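PDB 5EHK: lantibiotic dehydratase from Microbispora corallina, which probably dehydrates serine and threonine residues of the NAI-107 precursor peptide, using glutamyl-tRNA as the source of the activating glutamate. Local coordinates for residues A128-D133 against A743-L748. Residues are numbered along the deposited sequence; the frame is centred on the assembly and turned at random.
Sequences ALLRYD and AWHRVL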
loop_
_atom_site.group_PDB
_atom_site.type_symbol
_atom_site.label_atom_id
_atom_site.label_comp_id
_atom_site.label_asym_id
_atom_site.label_seq_id
_atom_site.Cartn_x
_atom_site.Cartn_y
_atom_site.Cartn_z
ATOM N N ALA A 128 -26.781 -5.816 -34.410
ATOM C CA ALA A 128 -26.253 -7.120 -34.050
ATOM C C ALA A 128 -25.774 -7.850 -35.300
ATOM O O ALA A 128 -24.674 -8.405 -35.326
ATOM C CB ALA A 128 -27.316 -7.940 -33.340
ATOM N N LEU A 129 -26.592 -7.831 -36.347
ATOM C CA LEU A 129 -26.238 -8.512 -37.584
ATOM C C LEU A 129 -25.015 -7.876 -38.223
ATOM O O LEU A 129 -24.141 -8.573 -38.744
ATOM C CB LEU A 129 -27.384 -8.441 -38.578
ATOM C CG LEU A 129 -27.005 -9.143 -39.873
ATOM C CD1 LEU A 129 -27.264 -10.642 -39.762
ATOM C CD2 LEU A 129 -27.721 -8.525 -41.056
ATOM N N LEU A 130 -24.942 -6.552 -38.133
ATOM C CA LEU A 130 -23.827 -5.801 -38.692
ATOM C C LEU A 130 -22.525 -6.187 -38.015
ATOM O O LEU A 130 -21.490 -6.261 -38.664
ATOM C CB LEU A 130 -24.073 -4.298 -38.561
ATOM C CG LEU A 130 -23.021 -3.354 -39.139
ATOM C CD1 LEU A 130 -22.818 -3.615 -40.616
ATOM C CD2 LEU A 130 -23.429 -1.908 -38.889
ATOM N N ARG A 131 -22.581 -6.410 -36.707
ATOM C CA ARG A 131 -21.413 -6.841 -35.953
ATOM C C ARG A 131 -20.928 -8.175 -36.479
ATOM O O ARG A 131 -19.725 -8.394 -36.612
ATOM C CB ARG A 131 -21.734 -6.945 -34.470
ATOM C CG ARG A 131 -22.026 -5.623 -33.823
ATOM C CD ARG A 131 -22.457 -5.807 -32.388
ATOM N NE ARG A 131 -22.986 -4.555 -31.861
ATOM C CZ ARG A 131 -22.219 -3.567 -31.408
ATOM N NH1 ARG A 131 -20.892 -3.700 -31.406
ATOM N NH2 ARG A 131 -22.776 -2.452 -30.951
ATOM N N TYR A 132 -21.872 -9.080 -36.726
ATOM C CA TYR A 132 -21.558 -10.411 -37.248
ATOM C C TYR A 132 -21.052 -10.404 -38.707
ATOM O O TYR A 132 -20.258 -11.261 -39.099
ATOM C CB TYR A 132 -22.775 -11.334 -37.108
ATOM C CG TYR A 132 -23.061 -11.793 -35.682
ATOM C CD1 TYR A 132 -22.056 -12.329 -34.881
ATOM C CD2 TYR A 132 -24.333 -11.665 -35.133
ATOM C CE1 TYR A 132 -22.315 -12.740 -33.588
ATOM C CE2 TYR A 132 -24.601 -12.071 -33.849
ATOM C CZ TYR A 132 -23.590 -12.609 -33.079
ATOM O OH TYR A 132 -23.864 -13.008 -31.795
ATOM N N ASP A 133 -21.515 -9.447 -39.506
ATOM C CA ASP A 133 -21.101 -9.347 -40.901
ATOM C C ASP A 133 -19.642 -8.902 -40.914
ATOM O O ASP A 133 -18.766 -9.629 -41.384
ATOM C CB ASP A 133 -21.986 -8.313 -41.625
ATOM C CG ASP A 133 -21.821 -8.323 -43.159
ATOM O OD1 ASP A 133 -20.717 -8.610 -43.682
ATOM O OD2 ASP A 133 -22.823 -8.019 -43.846
ATOM N N ALA A 743 -21.908 5.017 -43.339
ATOM C CA ALA A 743 -22.922 5.565 -42.438
ATOM C C ALA A 743 -23.368 4.546 -41.389
ATOM O O ALA A 743 -23.594 4.905 -40.235
ATOM C CB ALA A 743 -24.135 6.094 -43.233
ATOM N N TRP A 744 -23.484 3.280 -41.787
ATOM C CA TRP A 744 -23.763 2.206 -40.831
ATOM C C TRP A 744 -22.638 2.007 -39.798
ATOM O O TRP A 744 -22.909 1.856 -38.604
ATOM C CB TRP A 744 -24.011 0.867 -41.526
ATOM C CG TRP A 744 -25.390 0.609 -42.049
ATOM C CD1 TRP A 744 -25.732 0.300 -43.332
ATOM C CD2 TRP A 744 -26.610 0.608 -41.297
ATOM N NE1 TRP A 744 -27.087 0.093 -43.424
ATOM C CE2 TRP A 744 -27.652 0.288 -42.192
ATOM C CE3 TRP A 744 -26.923 0.842 -39.953
ATOM C CZ2 TRP A 744 -28.982 0.201 -41.792
ATOM C CZ3 TRP A 744 -28.241 0.755 -39.559
ATOM C CH2 TRP A 744 -29.258 0.437 -40.476
ATOM N N HIS A 745 -21.388 1.986 -40.259
ATOM C CA HIS A 745 -20.251 1.864 -39.353
ATOM C C HIS A 745 -20.188 3.061 -38.394
ATOM O O HIS A 745 -19.760 2.922 -37.243
ATOM C CB HIS A 745 -18.928 1.696 -40.105
ATOM C CG HIS A 745 -18.820 0.409 -40.864
ATOM N ND1 HIS A 745 -17.623 -0.068 -41.356
ATOM C CD2 HIS A 745 -19.767 -0.481 -41.256
ATOM C CE1 HIS A 745 -17.830 -1.209 -41.991
ATOM N NE2 HIS A 745 -19.124 -1.481 -41.949
ATOM N N ARG A 746 -20.610 4.234 -38.863
ATOM C CA ARG A 746 -20.588 5.427 -38.016
ATOM C C ARG A 746 -21.600 5.379 -36.862
ATOM O O ARG A 746 -21.408 6.033 -35.838
ATOM C CB ARG A 746 -20.789 6.697 -38.849
ATOM C CG ARG A 746 -19.497 7.321 -39.344
ATOM C CD ARG A 746 -19.781 8.579 -40.128
ATOM N NE ARG A 746 -20.631 8.288 -41.275
ATOM C CZ ARG A 746 -21.130 9.213 -42.088
ATOM N NH1 ARG A 746 -20.869 10.498 -41.869
ATOM N NH2 ARG A 746 -21.894 8.854 -43.116
ATOM N N VAL A 747 -22.680 4.619 -37.031
ATOM C CA VAL A 747 -23.658 4.482 -35.957
ATOM C C VAL A 747 -23.288 3.299 -35.096
ATOM O O VAL A 747 -23.616 3.250 -33.927
ATOM C CB VAL A 747 -25.110 4.316 -36.469
ATOM C CG1 VAL A 747 -25.380 5.242 -37.655
ATOM C CG2 VAL A 747 -25.404 2.864 -36.826
ATOM N N LEU A 748 -22.594 2.340 -35.689
ATOM C CA LEU A 748 -22.130 1.183 -34.954
ATOM C C LEU A 748 -21.097 1.610 -33.919
ATOM O O LEU A 748 -21.052 1.067 -32.808
ATOM C CB LEU A 748 -21.557 0.138 -35.908
ATOM C CG LEU A 748 -21.248 -1.208 -35.250
ATOM C CD1 LEU A 748 -22.522 -1.927 -34.841
ATOM C CD2 LEU A 748 -20.433 -2.062 -36.197
#
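L130 drives its CD2 methyl into helix 743-755 between W744 and L748, residues one turn apart, where segments 128-133 and 743-748 cross at -109° in the N-terminal lantibiotic dehydratase region. The methyl lies 3.9 Å from W744 CB and 4.0 Å from L748 CD2. It also rests against the backbone oxygen of W744, which already accepts from the amides of V747 and L748. A chi1 of -178° sets CG of L130 anti to the backbone N and out toward the other helix; from there CD2 continues across while CD1 turns to the side, L130 CD1 lying 4.4 Å from H745 CD2. R131, its chain extended from CG to NE, turns one guanidinium face to L748, whose CD1 lies over the centre of the plane, 3.8 Å from R131 CZ. The short segments' axes approach no closer than 10.9 Å, a distance bridged mainly by L130 and L748. L127 and I134 of helix 119-138 extend the apolar seam along L748, while H745 ND1 is hydrogen-bonded to D739 N. Further along helix 743-755, two acidic residues anchor the guanidinium beside L748 through salt bridges, D751 OD2 with R131 NH2 and E752 OE1 with R131 NH1.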